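Local coordinates for sugar ABC transporter substrate-binding protein, BlMnBP1 (Bifidobacterium animalis subsp. lactis ATCC 27673, PDB 6I5R), which binds mannobiose as an extracellular solute-binding protein of an ABC transporter that probably imports manno-oligosaccharides derived from beta-mannan, at residues A[212-224]-A[379-392]. Numbering follows the deposited sequence.
With ZN (zinc ion), chain J.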
loop_
_atom_site.group_PDB
_atom_site.type_symbol
_atom_site.label_atom_id
_atom_site.label_comp_id
_atom_site.label_asym_id
_atom_site.label_seq_id
_atom_site.Cartn_x
_atom_site.Cartn_y
_atom_site.Cartn_z
ATOM N N THR A 212 -6.970 -2.144 -15.343
ATOM C CA THR A 212 -7.495 -3.170 -16.236
ATOM C C THR A 212 -8.919 -3.596 -15.944
ATOM O O THR A 212 -9.534 -4.202 -16.816
ATOM C CB THR A 212 -6.642 -4.456 -16.213
ATOM O OG1 THR A 212 -6.758 -5.112 -14.943
ATOM C CG2 THR A 212 -5.186 -4.153 -16.537
ATOM N N GLY A 213 -9.430 -3.329 -14.755
ATOM C CA GLY A 213 -10.688 -3.871 -14.297
ATOM C C GLY A 213 -10.688 -5.358 -14.003
ATOM O O GLY A 213 -11.739 -5.903 -13.661
ATOM N N ASP A 214 -9.547 -6.027 -14.090
ATOM C CA ASP A 214 -9.503 -7.480 -13.954
ATOM C C ASP A 214 -8.907 -7.904 -12.615
ATOM O O ASP A 214 -7.702 -7.734 -12.400
ATOM C CB ASP A 214 -8.685 -8.040 -15.116
ATOM C CG ASP A 214 -8.557 -9.540 -15.103
ATOM O OD1 ASP A 214 -9.168 -10.188 -14.250
ATOM O OD2 ASP A 214 -7.835 -10.063 -15.989
ATOM N N PRO A 215 -9.707 -8.448 -11.694
ATOM C CA PRO A 215 -9.154 -8.882 -10.400
ATOM C C PRO A 215 -8.108 -9.969 -10.512
ATOM O O PRO A 215 -7.361 -10.194 -9.560
ATOM C CB PRO A 215 -10.390 -9.387 -9.645
ATOM C CG PRO A 215 -11.541 -8.656 -10.288
ATOM C CD PRO A 215 -11.173 -8.605 -11.742
ATOM N N LYS A 216 -8.056 -10.669 -11.621
ATOM C CA LYS A 216 -7.055 -11.698 -11.844
ATOM C C LYS A 216 -5.770 -11.149 -12.462
ATOM O O LYS A 216 -4.833 -11.922 -12.688
ATOM C CB LYS A 216 -7.606 -12.788 -12.773
ATOM C CG LYS A 216 -8.764 -13.580 -12.196
ATOM C CD LYS A 216 -9.218 -14.734 -13.071
ATOM C CE LYS A 216 -10.335 -15.511 -12.375
ATOM N NZ LYS A 216 -10.763 -16.672 -13.223
ATOM N N PHE A 217 -5.697 -9.848 -12.762
ATOM C CA PHE A 217 -4.550 -9.353 -13.510
ATOM C C PHE A 217 -3.254 -9.515 -12.723
ATOM O O PHE A 217 -2.247 -9.985 -13.254
ATOM C CB PHE A 217 -4.719 -7.883 -13.870
ATOM C CG PHE A 217 -3.672 -7.406 -14.832
ATOM C CD1 PHE A 217 -3.829 -7.628 -16.194
ATOM C CD2 PHE A 217 -2.505 -6.825 -14.382
ATOM C CE1 PHE A 217 -2.861 -7.240 -17.082
ATOM C CE2 PHE A 217 -1.523 -6.427 -15.285
ATOM C CZ PHE A 217 -1.710 -6.636 -16.630
ATOM N N MET A 218 -3.267 -9.114 -11.453
ATOM C CA MET A 218 -2.032 -9.079 -10.673
ATOM C C MET A 218 -1.416 -10.462 -10.515
ATOM O O MET A 218 -0.221 -10.643 -10.749
ATOM C CB MET A 218 -2.293 -8.490 -9.286
ATOM C CG MET A 218 -1.050 -8.476 -8.443
ATOM S SD MET A 218 0.079 -7.181 -9.013
ATOM C CE MET A 218 -0.596 -5.790 -8.137
ATOM N N ASN A 219 -2.194 -11.433 -10.038
ATOM C CA ASN A 219 -1.634 -12.728 -9.668
ATOM C C ASN A 219 -1.715 -13.764 -10.778
ATOM O O ASN A 219 -1.016 -14.774 -10.707
ATOM C CB ASN A 219 -2.335 -13.264 -8.410
ATOM C CG ASN A 219 -2.004 -12.434 -7.183
ATOM O OD1 ASN A 219 -0.850 -12.054 -7.007
ATOM N ND2 ASN A 219 -3.004 -12.151 -6.333
ATOM N N GLN A 220 -2.524 -13.539 -11.810
ATOM C CA GLN A 220 -2.628 -14.515 -12.885
ATOM C C GLN A 220 -2.092 -13.972 -14.208
ATOM O O GLN A 220 -1.200 -14.577 -14.811
ATOM C CB GLN A 220 -4.079 -14.989 -13.066
ATOM C CG GLN A 220 -4.595 -15.795 -11.889
ATOM C CD GLN A 220 -5.979 -16.396 -12.119
ATOM O OE1 GLN A 220 -6.392 -16.662 -13.254
ATOM N NE2 GLN A 220 -6.691 -16.626 -11.042
ATOM N N VAL A 221 -2.609 -12.840 -14.683
ATOM C CA VAL A 221 -2.270 -12.377 -16.028
ATOM C C VAL A 221 -0.839 -11.852 -16.083
ATOM O O VAL A 221 -0.041 -12.242 -16.945
ATOM C CB VAL A 221 -3.265 -11.295 -16.491
ATOM C CG1 VAL A 221 -2.856 -10.757 -17.885
ATOM C CG2 VAL A 221 -4.687 -11.835 -16.493
ATOM N N LEU A 222 -0.517 -10.918 -15.198
ATOM C CA LEU A 222 0.792 -10.270 -15.208
ATOM C C LEU A 222 1.955 -11.246 -15.255
ATOM O O LEU A 222 2.810 -11.098 -16.145
ATOM C CB LEU A 222 0.899 -9.346 -13.984
ATOM C CG LEU A 222 2.193 -8.556 -13.757
ATOM C CD1 LEU A 222 2.447 -7.594 -14.858
ATOM C CD2 LEU A 222 2.108 -7.788 -12.413
ATOM N N PRO A 223 2.057 -12.243 -14.368
ATOM C CA PRO A 223 3.217 -13.138 -14.395
ATOM C C PRO A 223 3.161 -14.200 -15.479
ATOM O O PRO A 223 4.132 -14.943 -15.626
ATOM C CB PRO A 223 3.204 -13.770 -12.988
ATOM C CG PRO A 223 1.756 -13.786 -12.616
ATOM C CD PRO A 223 1.212 -12.485 -13.182
ATOM N N THR A 224 2.081 -14.276 -16.259
ATOM C CA THR A 224 2.045 -15.170 -17.404
ATOM C C THR A 224 2.083 -14.428 -18.729
ATOM O O THR A 224 2.000 -15.082 -19.772
ATOM C CB THR A 224 0.806 -16.069 -17.365
ATOM O OG1 THR A 224 -0.373 -15.261 -17.398
ATOM C CG2 THR A 224 0.772 -16.927 -16.109
ATOM N N ILE A 379 -12.778 -3.678 -6.100
ATOM C CA ILE A 379 -12.422 -5.072 -6.326
ATOM C C ILE A 379 -11.227 -5.428 -5.447
ATOM O O ILE A 379 -10.534 -4.564 -4.933
ATOM C CB ILE A 379 -12.090 -5.371 -7.807
ATOM C CG1 ILE A 379 -11.066 -4.373 -8.375
ATOM C CG2 ILE A 379 -13.366 -5.386 -8.656
ATOM C CD1 ILE A 379 -10.659 -4.704 -9.839
ATOM N N THR A 380 -10.964 -6.726 -5.329
ATOM C CA THR A 380 -9.767 -7.231 -4.680
ATOM C C THR A 380 -9.066 -8.209 -5.613
ATOM O O THR A 380 -9.689 -8.838 -6.477
ATOM C CB THR A 380 -10.070 -7.948 -3.367
ATOM O OG1 THR A 380 -10.912 -9.069 -3.653
ATOM C CG2 THR A 380 -10.744 -6.996 -2.404
ATOM N N ASP A 381 -7.762 -8.324 -5.428
ATOM C CA ASP A 381 -6.968 -9.205 -6.270
ATOM C C ASP A 381 -7.365 -10.659 -6.020
ATOM O O ASP A 381 -7.292 -11.154 -4.892
ATOM C CB ASP A 381 -5.477 -9.003 -5.997
ATOM C CG ASP A 381 -4.920 -7.762 -6.627
ATOM O OD1 ASP A 381 -5.570 -7.190 -7.522
ATOM O OD2 ASP A 381 -3.787 -7.384 -6.261
ATOM N N ALA A 382 -7.748 -11.353 -7.079
ATOM C CA ALA A 382 -8.001 -12.777 -7.003
ATOM C C ALA A 382 -6.699 -13.558 -6.785
ATOM O O ALA A 382 -5.630 -13.154 -7.248
ATOM C CB ALA A 382 -8.675 -13.218 -8.292
ATOM N N PRO A 383 -6.761 -14.680 -6.084
ATOM C CA PRO A 383 -5.572 -15.530 -5.969
ATOM C C PRO A 383 -5.250 -16.141 -7.316
ATOM O O PRO A 383 -6.091 -16.219 -8.211
ATOM C CB PRO A 383 -5.983 -16.594 -4.953
ATOM C CG PRO A 383 -7.475 -16.671 -5.082
ATOM C CD PRO A 383 -7.952 -15.292 -5.472
ATOM N N ALA A 384 -3.997 -16.542 -7.469
ATOM C CA ALA A 384 -3.602 -17.258 -8.666
ATOM C C ALA A 384 -4.326 -18.600 -8.698
ATOM O O ALA A 384 -4.908 -19.034 -7.705
ATOM C CB ALA A 384 -2.086 -17.467 -8.694
ATOM N N LYS A 385 -4.296 -19.252 -9.861
ATOM C CA LYS A 385 -4.786 -20.614 -9.931
ATOM C C LYS A 385 -3.967 -21.516 -9.001
ATOM O O LYS A 385 -2.842 -21.191 -8.588
ATOM C CB LYS A 385 -4.734 -21.138 -11.358
ATOM C CG LYS A 385 -5.444 -20.209 -12.298
ATOM C CD LYS A 385 -5.135 -20.545 -13.703
ATOM C CE LYS A 385 -5.718 -19.485 -14.664
ATOM N NZ LYS A 385 -7.129 -18.980 -14.385
ATOM N N GLU A 386 -4.551 -22.666 -8.667
ATOM C CA GLU A 386 -3.907 -23.580 -7.748
ATOM C C GLU A 386 -2.540 -23.991 -8.289
ATOM O O GLU A 386 -2.407 -24.406 -9.443
ATOM C CB GLU A 386 -4.775 -24.807 -7.507
ATOM C CG GLU A 386 -4.215 -25.730 -6.427
ATOM C CD GLU A 386 -3.869 -24.982 -5.170
ATOM O OE1 GLU A 386 -4.780 -24.403 -4.581
ATOM O OE2 GLU A 386 -2.679 -24.942 -4.829
ATOM N N GLY A 387 -1.524 -23.842 -7.459
ATOM C CA GLY A 387 -0.179 -24.161 -7.859
ATOM C C GLY A 387 0.622 -22.996 -8.382
ATOM O O GLY A 387 1.817 -23.162 -8.629
ATOM N N GLN A 388 -0.013 -21.841 -8.595
ATOM C CA GLN A 388 0.645 -20.660 -9.140
ATOM C C GLN A 388 0.806 -19.563 -8.095
ATOM O O GLN A 388 1.129 -18.431 -8.446
ATOM C CB GLN A 388 -0.133 -20.117 -10.344
ATOM C CG GLN A 388 0.108 -20.864 -11.649
ATOM C CD GLN A 388 -0.398 -20.093 -12.894
ATOM O OE1 GLN A 388 0.280 -20.024 -13.940
ATOM N NE2 GLN A 388 -1.599 -19.534 -12.793
ATOM N N GLU A 389 0.632 -19.884 -6.813
ATOM C CA GLU A 389 0.619 -18.842 -5.791
ATOM C C GLU A 389 1.921 -18.054 -5.795
ATOM O O GLU A 389 1.925 -16.855 -5.501
ATOM C CB GLU A 389 0.378 -19.487 -4.432
ATOM C CG GLU A 389 -0.167 -18.570 -3.346
ATOM C CD GLU A 389 -0.584 -19.346 -2.084
ATOM O OE1 GLU A 389 -0.226 -20.522 -1.965
ATOM O OE2 GLU A 389 -1.269 -18.777 -1.212
ATOM N N ASP A 390 3.011 -18.710 -6.156
ATOM C CA ASP A 390 4.363 -18.183 -6.074
ATOM C C ASP A 390 4.838 -17.588 -7.390
ATOM O O ASP A 390 5.959 -17.067 -7.462
ATOM C CB ASP A 390 5.309 -19.315 -5.644
ATOM C CG ASP A 390 6.661 -18.803 -5.208
ATOM O OD1 ASP A 390 6.732 -17.654 -4.730
ATOM O OD2 ASP A 390 7.666 -19.534 -5.337
ATOM N N LEU A 391 4.011 -17.651 -8.432
ATOM C CA LEU A 391 4.488 -17.307 -9.760
ATOM C C LEU A 391 4.829 -15.818 -9.863
ATOM O O LEU A 391 5.870 -15.456 -10.419
ATOM C CB LEU A 391 3.431 -17.690 -10.799
ATOM C CG LEU A 391 3.905 -17.403 -12.211
ATOM C CD1 LEU A 391 5.055 -18.331 -12.577
ATOM C CD2 LEU A 391 2.770 -17.538 -13.200
ATOM N N LEU A 392 3.985 -14.952 -9.320
ATOM C CA LEU A 392 4.277 -13.519 -9.404
ATOM C C LEU A 392 5.558 -13.188 -8.649
ATOM O O LEU A 392 6.401 -12.431 -9.138
ATOM C CB LEU A 392 3.118 -12.677 -8.872
ATOM C CG LEU A 392 3.410 -11.163 -8.854
ATOM C CD1 LEU A 392 3.464 -10.534 -10.251
ATOM C CD2 LEU A 392 2.366 -10.498 -7.961
HETATM ZN ZN ZN J . 8.885 -18.040 -4.477
HETATM O O HOH W 1 -5.618 -7.527 -10.417
HETATM O O HOH W 2 -4.941 -11.170 -9.000
HETATM O O HOH W 3 0.971 -15.551 -8.765
HETATM O O HOH W 4 0.289 -14.381 -6.332
HETATM O O HOH W 5 10.092 -19.348 -5.652
#
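Gln-220 and Asn-219, neighbours on helix 217-224, use their side-chain amides to grip the strand-to-helix connection 380-390, extended at first and then folded into a type II beta turn from Lys-385 to Gln-388, in this periplasmic-binding-protein fold. The connection leaves strand 377-379 and runs alongside the helix, showing how a segment without regular structure can be fixed largely through its backbone polar atoms. Along Gln-220, CB leads to CG, which rests 3.7 Å from CA of Ala-384; CD comes 3.9 Å from CG of Lys-385, the two side chains crossing at about a right angle. At the tip, NE2 donates to Pro-383 O at 2.9 Å, nearly straight (163°) and in the plane of both groups, while OE1 accepts from NZ of Lys-385 at 2.7 Å, the ammonium lying above the carbonyl plane of the Gln-220 amide. Shortened to an alanine here, the side chain would probably leave Pro-383 O and the Lys-385 ammonium without these mates, the lysine chain freer to turn. Asn-219 ND2 reaches Ala-382 O, and Ala-382 N bonds to Pro-215 O; water 2 ties both carbonyls to Asn-219 N. Farther on, Leu-392 enters as a knob among Met-218, Asn-219, Leu-222 and Pro-223. Asp-390, two residues earlier, binds a zinc ion through both carboxylate oxygens, with Asp-107, Ser-109 and Asn-394. With CG of Leu-392 anti to its own N (chi1 176°), CD1 comes 3.7 Å from Leu-222 CD2.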